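Local atomic coordinates of methylaspartate ammonia-lyase (Citrobacter amalonaticus, PDB entry 1KKO), a protein that catalyses the reversible, magnesium-dependent anti elimination of ammonia from L-threo-3-methylaspartate, yielding mesaconate during the degradation of glutamate. Residues N94-P99 / L119-N124; E102-D105 / P111-R114; D156-P161 / N340-V345; A355-T360 / R369-V374. All coordinates share one frame; numbering follows the deposited sequence.

Interaction 1 (N94-P99 / L119-N124); sequences NDHIKP and LRIDGN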
loop_
_atom_site.group_PDB
_atom_site.type_symbol
_atom_site.label_atom_id
_atom_site.label_comp_id
_atom_site.label_asym_id
_atom_site.label_seq_id
_atom_site.Cartn_x
_atom_site.Cartn_y
_atom_site.Cartn_z
ATOM N N ASN A 94 -13.560 -15.690 -17.689
ATOM C CA ASN A 94 -13.192 -15.824 -19.093
ATOM C C ASN A 94 -14.333 -16.455 -19.893
ATOM O O ASN A 94 -14.648 -16.011 -20.992
ATOM C CB ASN A 94 -11.898 -16.629 -19.248
ATOM C CG ASN A 94 -10.669 -15.820 -18.876
ATOM O OD1 ASN A 94 -10.596 -14.627 -19.154
ATOM N ND2 ASN A 94 -9.695 -16.467 -18.257
ATOM N N ASP A 95 -14.987 -17.449 -19.308
ATOM C CA ASP A 95 -16.065 -18.173 -19.983
ATOM C C ASP A 95 -17.369 -17.392 -20.076
ATOM O O ASP A 95 -18.006 -17.347 -21.135
ATOM C CB ASP A 95 -16.374 -19.467 -19.229
ATOM C CG ASP A 95 -15.277 -20.504 -19.348
ATOM O OD1 ASP A 95 -14.354 -20.322 -20.166
ATOM O OD2 ASP A 95 -15.271 -21.538 -18.644
ATOM N N HIS A 96 -17.777 -16.789 -18.963
ATOM C CA HIS A 96 -19.105 -16.207 -18.864
ATOM C C HIS A 96 -19.173 -14.700 -18.981
ATOM O O HIS A 96 -20.221 -14.157 -19.301
ATOM C CB HIS A 96 -19.714 -16.559 -17.509
ATOM C CG HIS A 96 -19.933 -18.020 -17.300
ATOM N ND1 HIS A 96 -19.428 -18.703 -16.215
ATOM C CD2 HIS A 96 -20.627 -18.930 -18.025
ATOM C CE1 HIS A 96 -19.788 -19.971 -16.290
ATOM N NE2 HIS A 96 -20.517 -20.135 -17.379
ATOM N N ILE A 97 -18.079 -14.011 -18.677
ATOM C CA ILE A 97 -18.130 -12.564 -18.631
ATOM C C ILE A 97 -17.368 -11.884 -19.760
ATOM O O ILE A 97 -17.826 -10.880 -20.286
ATOM C CB ILE A 97 -17.664 -12.085 -17.236
ATOM C CG1 ILE A 97 -18.545 -12.701 -16.135
ATOM C CG2 ILE A 97 -17.674 -10.566 -17.161
ATOM C CD1 ILE A 97 -20.051 -12.391 -16.261
ATOM N N LYS A 98 -16.214 -12.422 -20.129
ATOM C CA LYS A 98 -15.455 -11.850 -21.235
ATOM C C LYS A 98 -16.320 -11.573 -22.488
ATOM O O LYS A 98 -16.248 -10.486 -23.042
ATOM C CB LYS A 98 -14.255 -12.730 -21.573
ATOM C CG LYS A 98 -13.384 -12.182 -22.696
ATOM C CD LYS A 98 -12.161 -13.054 -23.006
ATOM C CE LYS A 98 -12.061 -14.296 -22.156
ATOM N NZ LYS A 98 -10.647 -14.558 -21.781
ATOM N N PRO A 99 -17.137 -12.527 -22.945
ATOM C CA PRO A 99 -17.976 -12.274 -24.129
ATOM C C PRO A 99 -19.039 -11.201 -23.944
ATOM O O PRO A 99 -19.555 -10.645 -24.915
ATOM C CB PRO A 99 -18.644 -13.622 -24.383
ATOM C CG PRO A 99 -17.785 -14.603 -23.731
ATOM C CD PRO A 99 -17.278 -13.914 -22.472
ATOM N N LEU A 119 -27.095 -9.491 -13.336
ATOM C CA LEU A 119 -26.844 -10.700 -14.099
ATOM C C LEU A 119 -26.829 -11.955 -13.227
ATOM O O LEU A 119 -26.243 -11.967 -12.161
ATOM C CB LEU A 119 -25.495 -10.556 -14.795
ATOM C CG LEU A 119 -25.150 -11.674 -15.766
ATOM C CD1 LEU A 119 -26.092 -11.677 -16.954
ATOM C CD2 LEU A 119 -23.712 -11.534 -16.233
ATOM N N ARG A 120 -27.460 -13.027 -13.705
ATOM C CA ARG A 120 -27.411 -14.303 -12.992
ATOM C C ARG A 120 -26.854 -15.417 -13.874
ATOM O O ARG A 120 -27.252 -15.561 -15.037
ATOM C CB ARG A 120 -28.787 -14.701 -12.467
ATOM C CG ARG A 120 -29.258 -13.844 -11.316
ATOM C CD ARG A 120 -30.711 -14.059 -10.957
ATOM N NE ARG A 120 -31.119 -13.196 -9.853
ATOM C CZ ARG A 120 -30.964 -13.504 -8.572
ATOM N NH1 ARG A 120 -30.412 -14.656 -8.221
ATOM N NH2 ARG A 120 -31.361 -12.652 -7.638
ATOM N N ILE A 121 -25.932 -16.190 -13.312
ATOM C CA ILE A 121 -25.293 -17.304 -14.003
ATOM C C ILE A 121 -25.634 -18.537 -13.191
ATOM O O ILE A 121 -25.359 -18.585 -11.989
ATOM C CB ILE A 121 -23.760 -17.138 -14.037
ATOM C CG1 ILE A 121 -23.356 -15.834 -14.734
ATOM C CG2 ILE A 121 -23.112 -18.344 -14.713
ATOM C CD1 ILE A 121 -23.603 -15.831 -16.213
ATOM N N ASP A 122 -26.228 -19.532 -13.835
ATOM C CA ASP A 122 -26.638 -20.745 -13.139
ATOM C C ASP A 122 -27.545 -20.387 -11.949
ATOM O O ASP A 122 -27.544 -21.074 -10.921
ATOM C CB ASP A 122 -25.410 -21.592 -12.745
ATOM C CG ASP A 122 -24.582 -22.011 -13.958
ATOM O OD1 ASP A 122 -25.186 -22.325 -15.011
ATOM O OD2 ASP A 122 -23.329 -22.036 -13.971
ATOM N N GLY A 123 -28.319 -19.307 -12.112
ATOM C CA GLY A 123 -29.314 -18.862 -11.145
ATOM C C GLY A 123 -28.872 -17.844 -10.108
ATOM O O GLY A 123 -29.704 -17.202 -9.451
ATOM N N ASN A 124 -27.567 -17.663 -10.001
ATOM C CA ASN A 124 -26.988 -16.842 -8.947
ATOM C C ASN A 124 -26.442 -15.522 -9.427
ATOM O O ASN A 124 -25.779 -15.473 -10.460
ATOM C CB ASN A 124 -25.856 -17.625 -8.313
ATOM C CG ASN A 124 -26.329 -18.921 -7.718
ATOM O OD1 ASN A 124 -27.368 -18.962 -7.067
ATOM N ND2 ASN A 124 -25.584 -19.987 -7.944
HETATM O O HOH W 1 -21.489 -22.994 -16.784
#
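H96 offers one face of its imidazole to I121, whose methyl CG2 sits 3.9 Å from the ring centroid and only 5° off the ring normal. The near-vertical approach marks a CH-pi contact over the ring centre, not a glancing touch. I121 turns this methyl to the helix because CG2 stands anti to the backbone N while CG1 (chi1 -59°) lies beside it, leaving CD1 of I121 near CB of H96 at 4.2 Å. On the opposite face the imidazole is backed by CB of D95, so the ring is held between two aliphatic groups. At the next helix residue the packing is purely apolar: I97 CD1 meets L119 CD2 at 3.8 Å, the two side chains running antiparallel past one another.

The solvent side is much looser. A water lies in the imidazole plane at 3.1 Å from NE2 of H96 and makes only a weak, 3.5 Å bond to OD2 of D122. NE2 of H96 and OD2 of D122 are themselves 4.8 Å apart, too far for a direct bridge, although the nearby carboxylate might mildly favour protonation of the ring. D122 and G123 occupy the corner of a type I' turn, closed by paired backbone bonds between I121 and N124, which makes strands 120-121 and 124-125 a beta hairpin with a two-residue turn.

Inside the N-terminal part of the chain, the hairpin lies against helix 86-101: F92 meets H96 edge-to-face and also touches I121, L126 touches I97, L119 and I121, and F8 of strand 3-18 touches I97.

Interaction 2 (E102-D105 / P111-R114); sequences EGRD and PNAR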
loop_
_atom_site.group_PDB
_atom_site.type_symbol
_atom_site.label_atom_id
_atom_site.label_comp_id
_atom_site.label_asym_id
_atom_site.label_seq_id
_atom_site.Cartn_x
_atom_site.Cartn_y
_atom_site.Cartn_z
ATOM N N GLU A 102 -16.507 -7.794 -24.275
ATOM C CA GLU A 102 -15.884 -7.461 -25.547
ATOM C C GLU A 102 -16.973 -6.984 -26.512
ATOM O O GLU A 102 -18.041 -7.593 -26.624
ATOM C CB GLU A 102 -15.062 -8.635 -26.071
ATOM C CG GLU A 102 -13.890 -8.900 -25.132
ATOM C CD GLU A 102 -12.941 -9.986 -25.575
ATOM O OE1 GLU A 102 -11.810 -10.019 -25.024
ATOM O OE2 GLU A 102 -13.298 -10.814 -26.448
ATOM N N GLY A 103 -16.716 -5.856 -27.154
ATOM C CA GLY A 103 -17.671 -5.260 -28.077
ATOM C C GLY A 103 -18.687 -4.357 -27.412
ATOM O O GLY A 103 -19.476 -3.694 -28.082
ATOM N N ARG A 104 -18.687 -4.314 -26.084
ATOM C CA ARG A 104 -19.650 -3.507 -25.354
ATOM C C ARG A 104 -19.296 -2.037 -25.408
ATOM O O ARG A 104 -18.128 -1.657 -25.273
ATOM C CB ARG A 104 -19.723 -3.975 -23.900
ATOM C CG ARG A 104 -20.542 -3.121 -22.952
ATOM C CD ARG A 104 -20.703 -3.798 -21.591
ATOM N NE ARG A 104 -21.381 -5.073 -21.763
ATOM C CZ ARG A 104 -22.686 -5.254 -21.607
ATOM N NH1 ARG A 104 -23.455 -4.253 -21.205
ATOM N NH2 ARG A 104 -23.204 -6.448 -21.838
ATOM N N ASP A 105 -20.305 -1.201 -25.611
ATOM C CA ASP A 105 -20.095 0.227 -25.652
ATOM C C ASP A 105 -19.935 0.783 -24.243
ATOM O O ASP A 105 -20.665 0.396 -23.331
ATOM C CB ASP A 105 -21.244 0.940 -26.360
ATOM C CG ASP A 105 -20.865 2.331 -26.744
ATOM O OD1 ASP A 105 -21.059 3.228 -25.919
ATOM O OD2 ASP A 105 -20.303 2.611 -27.827
ATOM N N PRO A 111 -25.839 2.061 -17.454
ATOM C CA PRO A 111 -26.484 0.888 -18.047
ATOM C C PRO A 111 -25.611 -0.357 -17.926
ATOM O O PRO A 111 -26.102 -1.421 -17.578
ATOM C CB PRO A 111 -26.726 1.305 -19.505
ATOM C CG PRO A 111 -26.796 2.750 -19.456
ATOM C CD PRO A 111 -25.795 3.192 -18.396
ATOM N N ASN A 112 -24.310 -0.231 -18.181
ATOM C CA ASN A 112 -23.433 -1.387 -18.054
ATOM C C ASN A 112 -23.327 -1.859 -16.600
ATOM O O ASN A 112 -23.324 -3.055 -16.315
ATOM C CB ASN A 112 -22.032 -1.059 -18.560
ATOM C CG ASN A 112 -21.964 -0.907 -20.055
ATOM O OD1 ASN A 112 -22.796 -1.456 -20.782
ATOM N ND2 ASN A 112 -20.922 -0.223 -20.531
ATOM N N ALA A 113 -23.209 -0.907 -15.689
ATOM C CA ALA A 113 -23.123 -1.263 -14.272
ATOM C C ALA A 113 -24.373 -2.013 -13.818
ATOM O O ALA A 113 -24.280 -3.028 -13.125
ATOM C CB ALA A 113 -22.922 -0.030 -13.432
ATOM N N ARG A 114 -25.544 -1.523 -14.223
ATOM C CA ARG A 114 -26.797 -2.185 -13.880
ATOM C C ARG A 114 -26.892 -3.579 -14.490
ATOM O O ARG A 114 -27.332 -4.527 -13.836
ATOM C CB ARG A 114 -27.986 -1.354 -14.344
ATOM C CG ARG A 114 -28.268 -0.147 -13.477
ATOM C CD ARG A 114 -29.619 0.487 -13.796
ATOM N NE ARG A 114 -29.575 1.210 -15.062
ATOM C CZ ARG A 114 -29.455 2.526 -15.169
ATOM N NH1 ARG A 114 -29.397 3.287 -14.083
ATOM N NH2 ARG A 114 -29.396 3.093 -16.371
HETATM O O HOH W 2 -23.725 -0.495 -23.044
#
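This contact closes the helix-loop-helix connection between helix 86-101 and helix 110-118, tying residues of the linking loop to the first turn of the second helix. Its centre is the buried amide of N112, both ends of which are used. ND2 of N112 donates to the backbone O of D105 over 2.9 Å with an N-H...O angle of 168°, and the acceptor lies almost in the amide plane. OD1 of N112 receives NH1 of R104, also at 2.9 Å and nearly straight at 163°; this oxygen sits at the guanidinium edge, close to its plane, whereas NH1 reaches OD1 from well above the carbonyl plane. The two planes stand 75° apart, so the groups do not lie side by side.

R104 gets there by an extended start followed by a bend at chi3, which also brings its CD to 3.2 Å from OD1 of N112. A water completes the ring of bonds, donating to OD1 of N112 at 2.6 Å and to O of D105 at 3.2 Å. Each of these two oxygens thus takes two donors, and the orientation of the amide is fixed.

R104 is gripped further by L100 O at NE and by a cation-pi contact with F115, while the carboxylate of D105 forms a salt bridge with K2. The result is a side-chain-to-main-chain bond from helix 110-118 back to its preceding loop, in the N-terminal region of an enolase-superfamily enzyme.

Interaction 3 (D156-P161 / N340-V345); sequences DEWQLP and NIVDAV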
loop_
_atom_site.group_PDB
_atom_site.type_symbol
_atom_site.label_atom_id
_atom_site.label_comp_id
_atom_site.label_asym_id
_atom_site.label_seq_id
_atom_site.Cartn_x
_atom_site.Cartn_y
_atom_site.Cartn_z
ATOM N N ASP A 156 -21.574 13.575 -13.867
ATOM C CA ASP A 156 -22.401 13.735 -15.058
ATOM C C ASP A 156 -23.618 12.812 -15.043
ATOM O O ASP A 156 -24.740 13.263 -15.291
ATOM C CB ASP A 156 -21.588 13.464 -16.321
ATOM C CG ASP A 156 -20.626 14.579 -16.661
ATOM O OD1 ASP A 156 -20.746 15.701 -16.121
ATOM O OD2 ASP A 156 -19.707 14.407 -17.489
ATOM N N GLU A 157 -23.427 11.527 -14.762
ATOM C CA GLU A 157 -24.523 10.566 -14.844
ATOM C C GLU A 157 -25.509 10.645 -13.687
ATOM O O GLU A 157 -26.653 10.227 -13.832
ATOM C CB GLU A 157 -23.982 9.146 -15.029
ATOM C CG GLU A 157 -23.211 9.020 -16.334
ATOM C CD GLU A 157 -23.026 7.600 -16.834
ATOM O OE1 GLU A 157 -23.746 6.692 -16.380
ATOM O OE2 GLU A 157 -22.152 7.390 -17.701
ATOM N N TRP A 158 -25.082 11.178 -12.555
ATOM C CA TRP A 158 -25.973 11.367 -11.412
ATOM C C TRP A 158 -26.376 12.829 -11.298
ATOM O O TRP A 158 -27.080 13.205 -10.365
ATOM C CB TRP A 158 -25.303 10.933 -10.110
ATOM C CG TRP A 158 -25.473 9.505 -9.785
ATOM C CD1 TRP A 158 -26.378 8.972 -8.923
ATOM C CD2 TRP A 158 -24.710 8.408 -10.301
ATOM N NE1 TRP A 158 -26.220 7.609 -8.857
ATOM C CE2 TRP A 158 -25.203 7.238 -9.696
ATOM C CE3 TRP A 158 -23.644 8.297 -11.200
ATOM C CZ2 TRP A 158 -24.681 5.980 -9.971
ATOM C CZ3 TRP A 158 -23.127 7.042 -11.471
ATOM C CH2 TRP A 158 -23.640 5.907 -10.858
ATOM N N GLN A 159 -25.925 13.647 -12.241
ATOM C CA GLN A 159 -26.275 15.065 -12.241
ATOM C C GLN A 159 -25.917 15.699 -10.897
ATOM O O GLN A 159 -26.790 16.220 -10.186
ATOM C CB GLN A 159 -27.768 15.247 -12.563
ATOM C CG GLN A 159 -28.134 14.802 -13.969
ATOM C CD GLN A 159 -29.617 14.915 -14.292
ATOM O OE1 GLN A 159 -30.038 14.556 -15.388
ATOM N NE2 GLN A 159 -30.408 15.414 -13.347
ATOM N N LEU A 160 -24.628 15.625 -10.546
ATOM C CA LEU A 160 -24.094 16.157 -9.301
ATOM C C LEU A 160 -23.165 17.323 -9.608
ATOM O O LEU A 160 -22.537 17.346 -10.657
ATOM C CB LEU A 160 -23.315 15.075 -8.542
ATOM C CG LEU A 160 -24.010 13.723 -8.414
ATOM C CD1 LEU A 160 -23.099 12.741 -7.676
ATOM C CD2 LEU A 160 -25.316 13.826 -7.682
ATOM N N PRO A 161 -23.050 18.283 -8.699
ATOM C CA PRO A 161 -22.310 19.510 -8.997
ATOM C C PRO A 161 -20.811 19.350 -9.128
ATOM O O PRO A 161 -20.225 20.164 -9.834
ATOM C CB PRO A 161 -22.625 20.390 -7.791
ATOM C CG PRO A 161 -22.794 19.410 -6.721
ATOM C CD PRO A 161 -23.619 18.323 -7.339
ATOM N N ASN A 340 -23.916 1.462 -6.803
ATOM C CA ASN A 340 -24.682 1.299 -5.574
ATOM C C ASN A 340 -24.086 2.141 -4.450
ATOM O O ASN A 340 -24.800 2.577 -3.552
ATOM C CB ASN A 340 -24.762 -0.164 -5.143
ATOM C CG ASN A 340 -25.519 -1.031 -6.118
ATOM O OD1 ASN A 340 -25.075 -2.135 -6.477
ATOM N ND2 ASN A 340 -26.658 -0.554 -6.553
ATOM N N ILE A 341 -22.767 2.342 -4.449
ATOM C CA ILE A 341 -22.163 3.210 -3.445
ATOM C C ILE A 341 -22.666 4.637 -3.636
ATOM O O ILE A 341 -23.003 5.320 -2.662
ATOM C CB ILE A 341 -20.625 3.240 -3.532
ATOM C CG1 ILE A 341 -20.006 1.860 -3.398
ATOM C CG2 ILE A 341 -20.061 4.173 -2.466
ATOM C CD1 ILE A 341 -18.552 1.848 -3.862
ATOM N N VAL A 342 -22.661 5.105 -4.879
ATOM C CA VAL A 342 -23.114 6.458 -5.161
ATOM C C VAL A 342 -24.560 6.606 -4.687
ATOM O O VAL A 342 -24.894 7.550 -3.981
ATOM C CB VAL A 342 -23.021 6.809 -6.662
ATOM C CG1 VAL A 342 -23.446 8.243 -6.889
ATOM C CG2 VAL A 342 -21.598 6.591 -7.206
ATOM N N ASP A 343 -25.412 5.669 -5.062
ATOM C CA ASP A 343 -26.816 5.767 -4.665
ATOM C C ASP A 343 -26.969 5.712 -3.153
ATOM O O ASP A 343 -27.791 6.425 -2.586
ATOM C CB ASP A 343 -27.625 4.652 -5.319
ATOM C CG ASP A 343 -27.845 4.880 -6.794
ATOM O OD1 ASP A 343 -27.848 6.047 -7.243
ATOM O OD2 ASP A 343 -28.045 3.928 -7.563
ATOM N N ALA A 344 -26.193 4.866 -2.487
ATOM C CA ALA A 344 -26.271 4.763 -1.037
ATOM C C ALA A 344 -25.844 6.062 -0.348
ATOM O O ALA A 344 -26.507 6.529 0.577
ATOM C CB ALA A 344 -25.428 3.618 -0.545
ATOM N N VAL A 345 -24.735 6.647 -0.791
ATOM C CA VAL A 345 -24.261 7.876 -0.184
ATOM C C VAL A 345 -25.299 8.989 -0.385
ATOM O O VAL A 345 -25.616 9.736 0.547
ATOM C CB VAL A 345 -22.896 8.298 -0.769
ATOM C CG1 VAL A 345 -22.541 9.680 -0.308
ATOM C CG2 VAL A 345 -21.804 7.314 -0.377
#
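NE1 of W158 donates to OD1 of D343 over 2.8 Å, and the N-H...O angle of 173° makes this a nearly straight bond. The acceptor lies exactly in the indole plane, but NE1 meets OD1 from above the carboxylate plane, the two flat groups being 59° apart. D343 reaches across at about a right angle to the indole.

Beneath this polar edge the ring face is filled by V342. Its CG1, anti to the backbone N, points at the five-membered ring, 3.4 Å from the centroid and 8° off the normal. This is a close CH-pi contact, with CB of V342 following at 3.8 Å from CZ2 of W158.

W158 leaves the end of helix 150-157, where Q159, with positive phi, completes a Schellman motif, and the disulfide between C155 and C162 brackets the segment. F109, H339 and L346 also touch the indole, so that this tail is pressed onto barrel helix 339-351.

Consecutive helix residues thus divide the work: V342 takes the pi face and D343 the N-H edge. Together the in-plane bond and the methyl on the face restrict the rotation of the indole, and a neutral donor so placed would probably stabilise D343 as the carboxylate.

Interaction 4 (A355-T360 / R369-V374); sequences AYQGGT and RTCVHV. With SO4 (sulfate ion), chain C.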
loop_
_atom_site.group_PDB
_atom_site.type_symbol
_atom_site.label_atom_id
_atom_site.label_comp_id
_atom_site.label_asym_id
_atom_site.label_seq_id
_atom_site.Cartn_x
_atom_site.Cartn_y
_atom_site.Cartn_z
ATOM N N ALA A 355 -22.984 9.399 5.930
ATOM C CA ALA A 355 -22.464 8.321 5.097
ATOM C C ALA A 355 -20.969 8.136 5.322
ATOM O O ALA A 355 -20.189 9.050 5.105
ATOM C CB ALA A 355 -22.740 8.623 3.656
ATOM N N TYR A 356 -20.597 6.954 5.789
ATOM C CA TYR A 356 -19.193 6.574 5.947
ATOM C C TYR A 356 -18.877 5.604 4.804
ATOM O O TYR A 356 -19.354 4.469 4.776
ATOM C CB TYR A 356 -18.954 5.969 7.343
ATOM C CG TYR A 356 -17.695 5.159 7.508
ATOM C CD1 TYR A 356 -16.532 5.431 6.778
ATOM C CD2 TYR A 356 -17.683 4.092 8.395
ATOM C CE1 TYR A 356 -15.397 4.648 6.954
ATOM C CE2 TYR A 356 -16.554 3.314 8.569
ATOM C CZ TYR A 356 -15.430 3.586 7.839
ATOM O OH TYR A 356 -14.328 2.783 7.985
ATOM N N GLN A 357 -18.132 6.091 3.812
ATOM C CA GLN A 357 -17.746 5.264 2.673
ATOM C C GLN A 357 -16.524 4.479 3.105
ATOM O O GLN A 357 -15.399 4.981 3.123
ATOM C CB GLN A 357 -17.469 6.110 1.444
ATOM C CG GLN A 357 -17.374 5.276 0.178
ATOM C CD GLN A 357 -17.009 6.087 -1.023
ATOM O OE1 GLN A 357 -17.741 6.996 -1.410
ATOM N NE2 GLN A 357 -15.874 5.759 -1.629
ATOM N N GLY A 358 -16.784 3.252 3.524
ATOM C CA GLY A 358 -15.767 2.423 4.123
ATOM C C GLY A 358 -15.101 1.503 3.124
ATOM O O GLY A 358 -14.710 1.922 2.035
ATOM N N GLY A 359 -14.990 0.243 3.494
ATOM C CA GLY A 359 -14.282 -0.716 2.676
ATOM C C GLY A 359 -13.538 -1.682 3.568
ATOM O O GLY A 359 -13.958 -1.956 4.698
ATOM N N THR A 360 -12.427 -2.208 3.067
ATOM C CA THR A 360 -11.700 -3.233 3.785
ATOM C C THR A 360 -10.212 -3.096 3.595
ATOM O O THR A 360 -9.735 -2.608 2.569
ATOM C CB THR A 360 -12.176 -4.611 3.285
ATOM O OG1 THR A 360 -11.448 -5.672 3.934
ATOM C CG2 THR A 360 -11.956 -4.790 1.780
ATOM N N ARG A 369 -8.349 3.489 -5.090
ATOM C CA ARG A 369 -8.209 4.672 -5.917
ATOM C C ARG A 369 -9.546 4.993 -6.587
ATOM O O ARG A 369 -9.946 6.156 -6.690
ATOM C CB ARG A 369 -7.107 4.435 -6.948
ATOM C CG ARG A 369 -6.730 5.631 -7.746
ATOM C CD ARG A 369 -5.550 5.375 -8.623
ATOM N NE ARG A 369 -5.840 4.423 -9.689
ATOM C CZ ARG A 369 -5.146 3.324 -9.951
ATOM N NH1 ARG A 369 -4.116 2.953 -9.195
ATOM N NH2 ARG A 369 -5.509 2.577 -10.969
ATOM N N THR A 370 -10.219 3.967 -7.083
ATOM C CA THR A 370 -11.507 4.165 -7.725
ATOM C C THR A 370 -12.528 4.711 -6.738
ATOM O O THR A 370 -13.326 5.591 -7.068
ATOM C CB THR A 370 -11.995 2.867 -8.343
ATOM O OG1 THR A 370 -11.027 2.391 -9.291
ATOM C CG2 THR A 370 -13.280 3.068 -9.137
ATOM N N CYS A 371 -12.517 4.183 -5.520
ATOM C CA CYS A 371 -13.400 4.676 -4.476
ATOM C C CYS A 371 -13.194 6.159 -4.181
ATOM O O CYS A 371 -14.147 6.851 -3.805
ATOM C CB CYS A 371 -13.244 3.865 -3.193
ATOM S SG CYS A 371 -14.051 2.230 -3.255
ATOM N N VAL A 372 -11.967 6.657 -4.310
ATOM C CA VAL A 372 -11.737 8.076 -4.111
ATOM C C VAL A 372 -12.591 8.913 -5.065
ATOM O O VAL A 372 -13.158 9.944 -4.686
ATOM C CB VAL A 372 -10.244 8.433 -4.279
ATOM C CG1 VAL A 372 -10.035 9.942 -4.326
ATOM C CG2 VAL A 372 -9.445 7.835 -3.140
ATOM N N HIS A 373 -12.700 8.464 -6.310
ATOM C CA HIS A 373 -13.499 9.188 -7.292
ATOM C C HIS A 373 -14.979 9.130 -6.974
ATOM O O HIS A 373 -15.688 10.121 -7.123
ATOM C CB HIS A 373 -13.211 8.675 -8.689
ATOM C CG HIS A 373 -11.849 9.055 -9.171
ATOM N ND1 HIS A 373 -11.635 10.064 -10.089
ATOM C CD2 HIS A 373 -10.626 8.599 -8.808
ATOM C CE1 HIS A 373 -10.333 10.200 -10.273
ATOM N NE2 HIS A 373 -9.700 9.316 -9.518
ATOM N N VAL A 374 -15.448 7.976 -6.535
ATOM C CA VAL A 374 -16.821 7.851 -6.108
ATOM C C VAL A 374 -17.111 8.830 -4.981
ATOM O O VAL A 374 -18.128 9.518 -5.015
ATOM C CB VAL A 374 -17.097 6.420 -5.688
ATOM C CG1 VAL A 374 -18.425 6.304 -4.959
ATOM C CG2 VAL A 374 -17.051 5.504 -6.922
HETATM S S SO4 C . -11.948 -4.652 7.386
HETATM O O1 SO4 C . -12.422 -5.511 6.272
HETATM O O2 SO4 C . -11.642 -5.648 8.480
HETATM O O3 SO4 C . -10.744 -3.928 6.996
HETATM O O4 SO4 C . -12.969 -3.702 7.893
#
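The single cross-segment hydrogen bond runs from Q357 to the main chain of the helix: NE2 of Q357 donates to O of C371 at 3.0 Å with an N-H...O angle of 152°. The acceptor lies close to the amide plane, whereas NE2 stands some 40° above the carbonyl plane of C371, a flanking approach to a helix carbonyl. Q357 spans the gap because its chain is extended, with CG anti to the backbone N (chi1 -167°) and CD continuing the line.

Van der Waals packing surrounds this bond. CB of C371 lies 3.6 Å from NE2 of Q357, and on the other branch of the amide CG1 of V374 is 3.7 Å from OE1 of Q357, the two side chains crossing at about a right angle. I341, T332 and P380 also touch Q357, so its side chain is buried.

Anion binding concerns the end of 355-360. OG1 of T360 donates to O1 of a sulfate, although the modelled 2.5 Å between them is doubtful as a bond length, and in turn receives the backbone N of N362 and of Q73. The ion, probably from the crystallisation liquor, lies among residues that bind the substrate, T360, C361 and Q172, and is also bonded to the proton acceptor K331.

Strand 354-357 and helix 365-378 belong to one beta-alpha-beta unit of the TIM barrel. One N-H of the buried amide of Q357 is taken by a backbone oxygen, so a polar link can join strand to helix within an apolar layer, just before the chain enters the active site.

In the fold
The four contacts grade from surface to core. Interactions 1 and 2 are partly buried and lie on consecutive elements of the N-terminal part: interaction 2 is nested within the loop closed by interaction 1, their centres being about 14 Å apart. The first relies on ring and methyl packing, the second on an asparagine hydrogen-bond network. Interaction 3 combines both, a methyl on the indole face and a bond at its edge, where the tail of helix 150-157 meets the barrel. Interaction 4 is buried and reaches the substrate site. Interactions 3 and 4 touch directly: I341 CG2 lies 3.7 Å from V374 CG1, so helix 339-351, part of interaction 3, also packs against the helix of interaction 4.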